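PDB 3BY9: sensor protein from Vibrio cholerae, which senses C4-dicarboxylates such as succinate through the extracytoplasmic sensor domain described here and, as a histidine kinase, probably passes the signal on by phosphorylating itself. Local coordinates for residues M150-I155 with V174-S179; Y165-D170 with P181-H186; R104-L109 with Y131-V136. All coordinates share one frame; numbering follows the deposited sequence.

Contact 1: residues M150-I155 with V174-S179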
loop_
_atom_site.group_PDB
_atom_site.type_symbol
_atom_site.label_atom_id
_atom_site.label_comp_id
_atom_site.label_asym_id
_atom_site.label_seq_id
_atom_site.Cartn_x
_atom_site.Cartn_y
_atom_site.Cartn_z
HETATM N N MSE A 150 -5.747 -4.375 3.072
HETATM C CA MSE A 150 -5.423 -5.611 2.337
HETATM C C MSE A 150 -3.955 -5.944 2.524
HETATM O O MSE A 150 -3.101 -5.072 2.394
HETATM C CB MSE A 150 -5.698 -5.415 0.807
HETATM C CG MSE A 150 -5.579 -6.717 0.039
HETATM SE SE MSE A 150 -5.364 -6.266 -1.888
HETATM C CE MSE A 150 -3.512 -5.617 -1.785
ATOM N N ASP A 151 -3.669 -7.218 2.810
ATOM C CA ASP A 151 -2.295 -7.709 2.963
ATOM C C ASP A 151 -1.752 -7.720 1.536
ATOM O O ASP A 151 -2.513 -7.916 0.583
ATOM C CB ASP A 151 -2.373 -9.140 3.523
ATOM C CG ASP A 151 -1.023 -9.785 3.707
ATOM O OD1 ASP A 151 -0.295 -9.392 4.652
ATOM O OD2 ASP A 151 -0.699 -10.696 2.903
ATOM N N LEU A 152 -0.443 -7.560 1.407
ATOM C CA LEU A 152 0.203 -7.514 0.079
ATOM C C LEU A 152 0.702 -8.839 -0.467
ATOM O O LEU A 152 1.217 -8.889 -1.588
ATOM C CB LEU A 152 1.391 -6.601 0.143
ATOM C CG LEU A 152 1.018 -5.226 0.676
ATOM C CD1 LEU A 152 2.253 -4.370 0.704
ATOM C CD2 LEU A 152 -0.040 -4.591 -0.211
ATOM N N SER A 153 0.591 -9.910 0.300
ATOM C CA SER A 153 1.115 -11.204 -0.176
ATOM C C SER A 153 0.592 -11.704 -1.497
ATOM O O SER A 153 1.371 -12.187 -2.315
ATOM C CB SER A 153 0.875 -12.302 0.873
ATOM O OG SER A 153 1.529 -11.944 2.077
ATOM N N ALA A 154 -0.715 -11.615 -1.733
ATOM C CA ALA A 154 -1.208 -12.150 -2.996
ATOM C C ALA A 154 -0.617 -11.368 -4.186
ATOM O O ALA A 154 -0.410 -11.940 -5.262
ATOM C CB ALA A 154 -2.762 -12.140 -3.027
ATOM N N ILE A 155 -0.347 -10.073 -4.004
ATOM C CA ILE A 155 0.266 -9.309 -5.101
ATOM C C ILE A 155 1.717 -9.784 -5.273
ATOM O O ILE A 155 2.110 -10.203 -6.353
ATOM C CB ILE A 155 0.273 -7.780 -4.830
ATOM C CG1 ILE A 155 -1.153 -7.218 -4.971
ATOM C CG2 ILE A 155 1.202 -7.044 -5.833
ATOM C CD1 ILE A 155 -1.210 -5.667 -4.795
ATOM N N VAL A 174 11.149 4.981 -2.840
ATOM C CA VAL A 174 11.287 3.971 -1.792
ATOM C C VAL A 174 10.576 2.682 -2.288
ATOM O O VAL A 174 9.448 2.722 -2.829
ATOM C CB VAL A 174 10.638 4.427 -0.457
ATOM C CG1 VAL A 174 10.734 3.295 0.597
ATOM C CG2 VAL A 174 11.384 5.676 0.077
ATOM N N VAL A 175 11.244 1.545 -2.095
ATOM C CA VAL A 175 10.708 0.233 -2.488
ATOM C C VAL A 175 9.692 -0.225 -1.448
ATOM O O VAL A 175 10.043 -0.484 -0.304
ATOM C CB VAL A 175 11.872 -0.784 -2.626
ATOM C CG1 VAL A 175 11.316 -2.159 -2.937
ATOM C CG2 VAL A 175 12.784 -0.341 -3.801
ATOM N N PHE A 176 8.408 -0.281 -1.850
ATOM C CA PHE A 176 7.326 -0.676 -0.948
ATOM C C PHE A 176 6.945 -2.149 -1.137
ATOM O O PHE A 176 6.473 -2.766 -0.189
ATOM C CB PHE A 176 6.100 0.209 -1.184
ATOM C CG PHE A 176 4.972 -0.123 -0.297
ATOM C CD1 PHE A 176 5.098 0.038 1.072
ATOM C CD2 PHE A 176 3.819 -0.667 -0.814
ATOM C CE1 PHE A 176 4.068 -0.349 1.949
ATOM C CE2 PHE A 176 2.773 -1.063 0.042
ATOM C CZ PHE A 176 2.907 -0.902 1.425
HETATM N N MSE A 177 7.111 -2.695 -2.359
HETATM C CA MSE A 177 6.869 -4.136 -2.624
HETATM C C MSE A 177 8.047 -4.594 -3.459
HETATM O O MSE A 177 8.608 -3.818 -4.201
HETATM C CB MSE A 177 5.566 -4.374 -3.412
HETATM C CG MSE A 177 4.379 -4.132 -2.525
HETATM SE SE MSE A 177 2.719 -4.580 -3.423
HETATM C CE MSE A 177 2.629 -3.225 -4.664
ATOM N N SER A 178 8.406 -5.870 -3.357
ATOM C CA SER A 178 9.528 -6.325 -4.183
ATOM C C SER A 178 9.580 -7.855 -4.169
ATOM O O SER A 178 9.098 -8.474 -3.228
ATOM C CB SER A 178 10.815 -5.841 -3.564
ATOM O OG SER A 178 11.925 -6.298 -4.358
ATOM N N SER A 179 10.147 -8.445 -5.224
ATOM C CA SER A 179 10.379 -9.884 -5.197
ATOM C C SER A 179 11.689 -10.164 -4.432
ATOM O O SER A 179 12.031 -11.333 -4.201
ATOM C CB SER A 179 10.418 -10.455 -6.628
ATOM O OG SER A 179 11.453 -9.867 -7.448
#
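Leu152 and Phe176 meet with their side chains crossing at about a right angle. The methyl CD1 of Leu152 does the touching: it lies 3.4 Å from Phe176 CE2 and 3.6 Å from Phe176 CZ, meeting the far end of the ring at a slant. Phe176 gets its ring there because CG stands anti to the backbone N (chi1 -179°), which swings the ring beside the carbonyl carbon and brings its end closer to Leu152 than the start of the side chain would suggest. The same leucine methyl also rests against the next residue, 3.9 Å from Met177 CG, so one branched side chain fills the angle between two neighbours. Met177 is a selenomethionine; its chain runs extended as far as the selenium and then bends, and SE comes to 3.8 Å from Ile155 CG2, again with the side chains crossing nearly at right angles. A long, flexible residue suits this place, since it can reach past the leucine to the first turn of the helix. Phe176 and Met177 are both set opposite Ala168 in a classic beta bulge, consistent with two consecutive large side chains serving one interface. Asp151 caps the turn into the helix: its OD2 accepts from Ser153 N at 3.0 Å and from Ser153 OG at 2.7 Å; the hydroxyl meets OD2 on its syn lone pair, while the amide comes from above the carboxylate plane. The four touching residues are buried. Helix 5-27 packs on Ile155 through Ile23 and Thr26, Arg128 of strand 128-138 lies against Leu152 and Met177, and strand 165-169 backs Met177 through Ala168.

Contact 2: residues Y165-D170 with P181-H186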
loop_
_atom_site.group_PDB
_atom_site.type_symbol
_atom_site.label_atom_id
_atom_site.label_comp_id
_atom_site.label_asym_id
_atom_site.label_seq_id
_atom_site.Cartn_x
_atom_site.Cartn_y
_atom_site.Cartn_z
ATOM N N TYR A 165 13.407 -9.434 -11.612
ATOM C CA TYR A 165 12.874 -9.027 -10.324
ATOM C C TYR A 165 11.945 -7.886 -10.507
ATOM O O TYR A 165 11.986 -7.200 -11.541
ATOM C CB TYR A 165 14.024 -8.527 -9.411
ATOM C CG TYR A 165 15.134 -9.533 -9.212
ATOM C CD1 TYR A 165 15.105 -10.433 -8.119
ATOM C CD2 TYR A 165 16.119 -9.682 -10.191
ATOM C CE1 TYR A 165 16.055 -11.478 -8.008
ATOM C CE2 TYR A 165 17.048 -10.757 -10.107
ATOM C CZ TYR A 165 16.987 -11.631 -9.008
ATOM O OH TYR A 165 17.856 -12.693 -8.982
ATOM N N PHE A 166 11.072 -7.667 -9.514
ATOM C CA PHE A 166 10.267 -6.445 -9.644
ATOM C C PHE A 166 10.347 -5.647 -8.359
ATOM O O PHE A 166 10.654 -6.169 -7.278
ATOM C CB PHE A 166 8.773 -6.747 -9.926
ATOM C CG PHE A 166 7.941 -6.874 -8.673
ATOM C CD1 PHE A 166 7.328 -5.767 -8.119
ATOM C CD2 PHE A 166 7.830 -8.107 -8.022
ATOM C CE1 PHE A 166 6.607 -5.870 -6.920
ATOM C CE2 PHE A 166 7.114 -8.220 -6.823
ATOM C CZ PHE A 166 6.496 -7.078 -6.273
ATOM N N VAL A 167 10.140 -4.335 -8.482
ATOM C CA VAL A 167 9.968 -3.530 -7.265
ATOM C C VAL A 167 8.771 -2.606 -7.583
ATOM O O VAL A 167 8.490 -2.370 -8.763
ATOM C CB VAL A 167 11.142 -2.585 -6.913
ATOM C CG1 VAL A 167 12.365 -3.451 -6.472
ATOM C CG2 VAL A 167 11.537 -1.680 -8.120
ATOM N N ALA A 168 8.082 -2.137 -6.535
ATOM C CA ALA A 168 7.014 -1.132 -6.694
ATOM C C ALA A 168 7.547 0.014 -5.886
ATOM O O ALA A 168 7.781 -0.125 -4.677
ATOM C CB ALA A 168 5.694 -1.635 -6.113
ATOM N N THR A 169 7.765 1.167 -6.531
ATOM C CA THR A 169 8.353 2.320 -5.830
ATOM C C THR A 169 7.379 3.490 -5.654
ATOM O O THR A 169 6.518 3.710 -6.492
ATOM C CB THR A 169 9.558 2.870 -6.620
ATOM O OG1 THR A 169 9.159 3.064 -7.994
ATOM C CG2 THR A 169 10.735 1.877 -6.598
ATOM N N ASP A 170 7.552 4.223 -4.549
ATOM C CA ASP A 170 6.698 5.391 -4.324
ATOM C C ASP A 170 7.379 6.608 -4.948
ATOM O O ASP A 170 8.382 6.489 -5.672
ATOM C CB ASP A 170 6.443 5.601 -2.820
ATOM C CG ASP A 170 7.674 6.059 -2.040
ATOM O OD1 ASP A 170 8.709 6.454 -2.616
ATOM O OD2 ASP A 170 7.591 6.040 -0.787
ATOM N N PRO A 181 12.900 -9.258 -0.900
ATOM C CA PRO A 181 12.519 -8.608 0.368
ATOM C C PRO A 181 13.560 -7.771 1.074
ATOM O O PRO A 181 13.227 -6.877 1.867
ATOM C CB PRO A 181 12.030 -9.784 1.242
ATOM C CG PRO A 181 11.578 -10.795 0.220
ATOM C CD PRO A 181 12.627 -10.708 -0.876
ATOM N N ALA A 182 14.830 -8.048 0.792
ATOM C CA ALA A 182 15.895 -7.284 1.424
ATOM C C ALA A 182 15.871 -5.827 0.970
ATOM O O ALA A 182 16.433 -4.960 1.636
ATOM C CB ALA A 182 17.243 -7.897 1.063
ATOM N N TRP A 183 15.249 -5.562 -0.181
ATOM C CA TRP A 183 15.220 -4.178 -0.714
ATOM C C TRP A 183 14.025 -3.381 -0.148
ATOM O O TRP A 183 13.935 -2.150 -0.370
ATOM C CB TRP A 183 15.151 -4.190 -2.261
ATOM C CG TRP A 183 16.317 -4.886 -2.976
ATOM C CD1 TRP A 183 17.560 -5.160 -2.448
ATOM C CD2 TRP A 183 16.347 -5.351 -4.327
ATOM N NE1 TRP A 183 18.357 -5.758 -3.403
ATOM C CE2 TRP A 183 17.639 -5.892 -4.562
ATOM C CE3 TRP A 183 15.406 -5.376 -5.369
ATOM C CZ2 TRP A 183 18.001 -6.443 -5.796
ATOM C CZ3 TRP A 183 15.761 -5.930 -6.577
ATOM C CH2 TRP A 183 17.057 -6.463 -6.784
ATOM N N LEU A 184 13.124 -4.037 0.577
ATOM C CA LEU A 184 11.959 -3.304 1.151
ATOM C C LEU A 184 12.398 -2.154 2.037
ATOM O O LEU A 184 13.314 -2.302 2.830
ATOM C CB LEU A 184 11.051 -4.234 1.981
ATOM C CG LEU A 184 10.306 -5.290 1.134
ATOM C CD1 LEU A 184 9.509 -6.197 2.096
ATOM C CD2 LEU A 184 9.360 -4.661 0.106
ATOM N N PHE A 185 11.722 -1.011 1.912
ATOM C CA PHE A 185 11.994 0.176 2.698
ATOM C C PHE A 185 13.380 0.808 2.432
ATOM O O PHE A 185 13.869 1.557 3.267
ATOM C CB PHE A 185 11.790 -0.077 4.200
ATOM C CG PHE A 185 10.442 -0.682 4.539
ATOM C CD1 PHE A 185 9.265 -0.021 4.213
ATOM C CD2 PHE A 185 10.362 -1.930 5.146
ATOM C CE1 PHE A 185 7.999 -0.606 4.481
ATOM C CE2 PHE A 185 9.115 -2.525 5.420
ATOM C CZ PHE A 185 7.933 -1.854 5.079
ATOM N N HIS A 186 14.009 0.481 1.297
ATOM C CA HIS A 186 15.250 1.138 0.894
ATOM C C HIS A 186 14.871 2.000 -0.307
ATOM O O HIS A 186 13.920 1.711 -1.044
ATOM C CB HIS A 186 16.303 0.155 0.395
ATOM C CG HIS A 186 16.901 -0.688 1.470
ATOM N ND1 HIS A 186 16.146 -1.501 2.297
ATOM C CD2 HIS A 186 18.192 -0.842 1.852
ATOM C CE1 HIS A 186 16.959 -2.130 3.134
ATOM N NE2 HIS A 186 18.202 -1.749 2.881
#
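Trp183, the last residue of a short 3-10 turn, lies against Tyr165 and Val167 of strand 165-169, part of the four-stranded antiparallel sheet of the second, probably membrane-proximal, PAS-like domain of this sensor. Alternation along the strand selects the partners: Tyr165 and Val167 point toward the turn, while Phe166 between them points away. Val167 CG1 meets the edge of the indole near its plane, 3.8 Å from Trp183 CE3, and the two side chains cross at about a right angle. A beta-branched valine suits the strand and offers a compact methyl to the ring edge. Further along the six-membered ring, Trp183 CZ3 comes to 4.2 Å from Tyr165 CB. The two aromatic rings lean obliquely, their planes at 55° and their centroids 5.9 Å apart. With CG beside the backbone N (chi1 -60°), Trp183 carries its broad indole from the turn back to the strand. Leu255 of strand 250-257 touches it as well, and Trp215 meets it edge-to-face. The chain then makes a type II beta turn from Trp183 to His186, where His186 ND1, donating in its ring plane, bonds to Leu184 O at 3.0 Å.

Contact 3: residues R104-L109 with Y131-V136. With SIN (succinic acid), chain E.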
loop_
_atom_site.group_PDB
_atom_site.type_symbol
_atom_site.label_atom_id
_atom_site.label_comp_id
_atom_site.label_asym_id
_atom_site.label_seq_id
_atom_site.Cartn_x
_atom_site.Cartn_y
_atom_site.Cartn_z
ATOM N N ARG A 104 -3.371 9.747 9.581
ATOM C CA ARG A 104 -3.181 9.004 8.333
ATOM C C ARG A 104 -3.899 9.663 7.175
ATOM O O ARG A 104 -5.058 10.055 7.295
ATOM C CB ARG A 104 -3.740 7.592 8.430
ATOM C CG ARG A 104 -2.841 6.624 9.110
ATOM C CD ARG A 104 -1.595 6.269 8.242
ATOM N NE ARG A 104 -1.038 4.969 8.679
ATOM C CZ ARG A 104 0.240 4.612 8.545
ATOM N NH1 ARG A 104 1.124 5.427 7.982
ATOM N NH2 ARG A 104 0.654 3.444 9.081
ATOM N N PRO A 105 -3.263 9.711 6.014
ATOM C CA PRO A 105 -3.944 10.344 4.865
ATOM C C PRO A 105 -5.275 9.705 4.506
ATOM O O PRO A 105 -6.196 10.390 4.092
ATOM C CB PRO A 105 -2.932 10.161 3.742
ATOM C CG PRO A 105 -1.607 10.364 4.473
ATOM C CD PRO A 105 -1.813 9.522 5.750
ATOM N N TYR A 106 -5.400 8.376 4.636
ATOM C CA TYR A 106 -6.682 7.806 4.245
ATOM C C TYR A 106 -7.817 8.308 5.129
ATOM O O TYR A 106 -8.959 8.398 4.649
ATOM C CB TYR A 106 -6.616 6.261 4.183
ATOM C CG TYR A 106 -6.286 5.577 5.506
ATOM C CD1 TYR A 106 -7.247 5.479 6.539
ATOM C CD2 TYR A 106 -5.028 4.999 5.720
ATOM C CE1 TYR A 106 -6.954 4.815 7.757
ATOM C CE2 TYR A 106 -4.734 4.341 6.937
ATOM C CZ TYR A 106 -5.700 4.260 7.946
ATOM O OH TYR A 106 -5.402 3.653 9.169
ATOM N N PHE A 107 -7.546 8.679 6.381
ATOM C CA PHE A 107 -8.639 9.155 7.203
ATOM C C PHE A 107 -8.842 10.673 6.844
ATOM O O PHE A 107 -9.964 11.140 6.652
ATOM C CB PHE A 107 -8.285 9.062 8.699
ATOM C CG PHE A 107 -9.343 9.680 9.587
ATOM C CD1 PHE A 107 -10.501 8.967 9.897
ATOM C CD2 PHE A 107 -9.243 11.025 9.972
ATOM C CE1 PHE A 107 -11.560 9.536 10.568
ATOM C CE2 PHE A 107 -10.299 11.636 10.646
ATOM C CZ PHE A 107 -11.477 10.879 10.949
ATOM N N TYR A 108 -7.739 11.407 6.786
ATOM C CA TYR A 108 -7.810 12.856 6.485
ATOM C C TYR A 108 -8.579 13.103 5.199
ATOM O O TYR A 108 -9.456 14.020 5.127
ATOM C CB TYR A 108 -6.360 13.378 6.326
ATOM C CG TYR A 108 -6.238 14.839 5.932
ATOM C CD1 TYR A 108 -6.618 15.864 6.808
ATOM C CD2 TYR A 108 -5.683 15.187 4.719
ATOM C CE1 TYR A 108 -6.443 17.214 6.469
ATOM C CE2 TYR A 108 -5.491 16.532 4.347
ATOM C CZ TYR A 108 -5.873 17.537 5.228
ATOM O OH TYR A 108 -5.688 18.866 4.853
ATOM N N LEU A 109 -8.267 12.306 4.168
ATOM C CA LEU A 109 -8.953 12.519 2.890
ATOM C C LEU A 109 -10.382 12.015 2.892
ATOM O O LEU A 109 -11.280 12.661 2.342
ATOM C CB LEU A 109 -8.225 11.843 1.743
ATOM C CG LEU A 109 -6.744 12.304 1.608
ATOM C CD1 LEU A 109 -6.001 11.440 0.567
ATOM C CD2 LEU A 109 -6.700 13.806 1.235
ATOM N N TYR A 131 -4.623 0.307 1.761
ATOM C CA TYR A 131 -5.818 0.733 2.468
ATOM C C TYR A 131 -6.821 1.423 1.580
ATOM O O TYR A 131 -6.431 2.286 0.775
ATOM C CB TYR A 131 -5.433 1.742 3.579
ATOM C CG TYR A 131 -4.453 1.226 4.629
ATOM C CD1 TYR A 131 -4.867 0.943 5.918
ATOM C CD2 TYR A 131 -3.085 1.100 4.341
ATOM C CE1 TYR A 131 -3.961 0.538 6.919
ATOM C CE2 TYR A 131 -2.180 0.704 5.339
ATOM C CZ TYR A 131 -2.616 0.428 6.598
ATOM O OH TYR A 131 -1.733 0.004 7.564
ATOM N N TYR A 132 -8.101 1.024 1.708
ATOM C CA TYR A 132 -9.183 1.727 0.995
ATOM C C TYR A 132 -10.094 2.319 2.076
ATOM O O TYR A 132 -10.464 1.622 3.033
ATOM C CB TYR A 132 -10.008 0.754 0.157
ATOM C CG TYR A 132 -9.289 0.357 -1.122
ATOM C CD1 TYR A 132 -9.212 1.251 -2.186
ATOM C CD2 TYR A 132 -8.715 -0.890 -1.236
ATOM C CE1 TYR A 132 -8.566 0.891 -3.379
ATOM C CE2 TYR A 132 -8.071 -1.276 -2.414
ATOM C CZ TYR A 132 -8.011 -0.398 -3.456
ATOM O OH TYR A 132 -7.420 -0.819 -4.621
ATOM N N ALA A 133 -10.494 3.581 1.919
ATOM C CA ALA A 133 -11.337 4.208 2.941
ATOM C C ALA A 133 -12.499 4.935 2.276
ATOM O O ALA A 133 -12.430 5.318 1.081
ATOM C CB ALA A 133 -10.480 5.204 3.763
ATOM N N TYR A 134 -13.583 5.084 3.024
ATOM C CA TYR A 134 -14.767 5.727 2.434
ATOM C C TYR A 134 -15.537 6.391 3.565
ATOM O O TYR A 134 -15.609 5.875 4.673
ATOM C CB TYR A 134 -15.653 4.634 1.790
ATOM C CG TYR A 134 -16.598 5.178 0.752
ATOM C CD1 TYR A 134 -16.192 5.313 -0.586
ATOM C CD2 TYR A 134 -17.889 5.572 1.099
ATOM C CE1 TYR A 134 -17.064 5.840 -1.536
ATOM C CE2 TYR A 134 -18.759 6.092 0.138
ATOM C CZ TYR A 134 -18.334 6.225 -1.175
ATOM O OH TYR A 134 -19.199 6.790 -2.142
ATOM N N PRO A 135 -16.130 7.573 3.306
ATOM C CA PRO A 135 -16.884 8.244 4.373
ATOM C C PRO A 135 -18.215 7.527 4.708
ATOM O O PRO A 135 -18.884 7.004 3.797
ATOM C CB PRO A 135 -17.175 9.642 3.767
ATOM C CG PRO A 135 -17.305 9.319 2.261
ATOM C CD PRO A 135 -16.102 8.361 2.055
ATOM N N VAL A 136 -18.583 7.507 5.999
ATOM C CA VAL A 136 -19.890 6.959 6.380
ATOM C C VAL A 136 -20.800 8.185 6.445
ATOM O O VAL A 136 -20.546 9.094 7.228
ATOM C CB VAL A 136 -19.855 6.292 7.741
ATOM C CG1 VAL A 136 -21.306 5.822 8.133
ATOM C CG2 VAL A 136 -18.907 5.052 7.678
HETATM C C1 SIN E . -2.283 -0.826 11.179
HETATM O O1 SIN E . -2.459 -1.036 9.932
HETATM O O2 SIN E . -1.471 -1.513 11.861
HETATM C C2 SIN E . -3.048 0.289 11.902
HETATM C C3 SIN E . -3.644 1.312 10.919
HETATM C C4 SIN E . -2.610 2.244 10.315
HETATM O O3 SIN E . -3.004 3.114 9.479
HETATM O O4 SIN E . -1.393 2.111 10.632
#
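The first turn of helix 105-110 lies close over strand 128-138, with Tyr106 and Ala133 nearest at 6.0 Å between their CA atoms. Ala133 suits this close approach, its single CB lying 3.6 Å from Tyr106 O and 4.0 Å from Tyr106 CB. Beside it the rings of Tyr106 and Tyr131 run nearly parallel, 14° apart, but slid so far that they barely overlap; Tyr106 CE2 sits over one face of Tyr131 near its rim, 3.5 Å from Tyr131 CD1. Tyr106 takes the chi1 rotamer that sets CG between the backbone N and the carbonyl carbon (62°), which turns its ring toward the strand. The five-stranded antiparallel sheet of order 2-1-5-4-3 is that of a PAS-like (PDC) domain, and the two tyrosines line its ligand pocket, where succinate is bound. Tyr106 OH makes a very short bond to succinate O3, with O3 near the plane of the ring, and also bonds to Tyr76 OH. Arg104, at the N-cap position, presents the edge of its guanidinium to the same carboxylate: NE donates to O3 at 2.8 Å and NH2 to O4 at 2.9 Å, both nearly straight, a bidentate grip that would probably favour the ionised carboxylate. Leu121 O takes a further bond from Arg104 NH2, which would limit rotation of the guanidinium. At the other carboxylate of the ligand, Tyr131 OH donates to succinate O1 at 2.7 Å. Ser123 N, Thr124 N, Ser125 OG and Lys149 NZ also bond to the succinate.

In the fold
From the N terminus, the long helix 5-27 precedes both sheets. Contact 3 comes first, closing the loop that carries strand 116-121 and binding-site residues Ser123 to Ser125, and it joins helix 105-110 to the five-stranded sheet. Strand 141-150 then leads into the second half of the chain, where contacts 1 and 2 cross: 150-155 and 165-170 are met in that order by 174-179 and 181-186. Contact 1 ties the start of helix 153-157 to strand 175-176, and contact 2 ties strand 165-169 to the loop after strand 175-176. The two touch through Val175, which probably pairs with Phe185 and His186, whereas contacts 2 and 3 lie on opposite sides of the chain's centre, about 25 Å apart between centres.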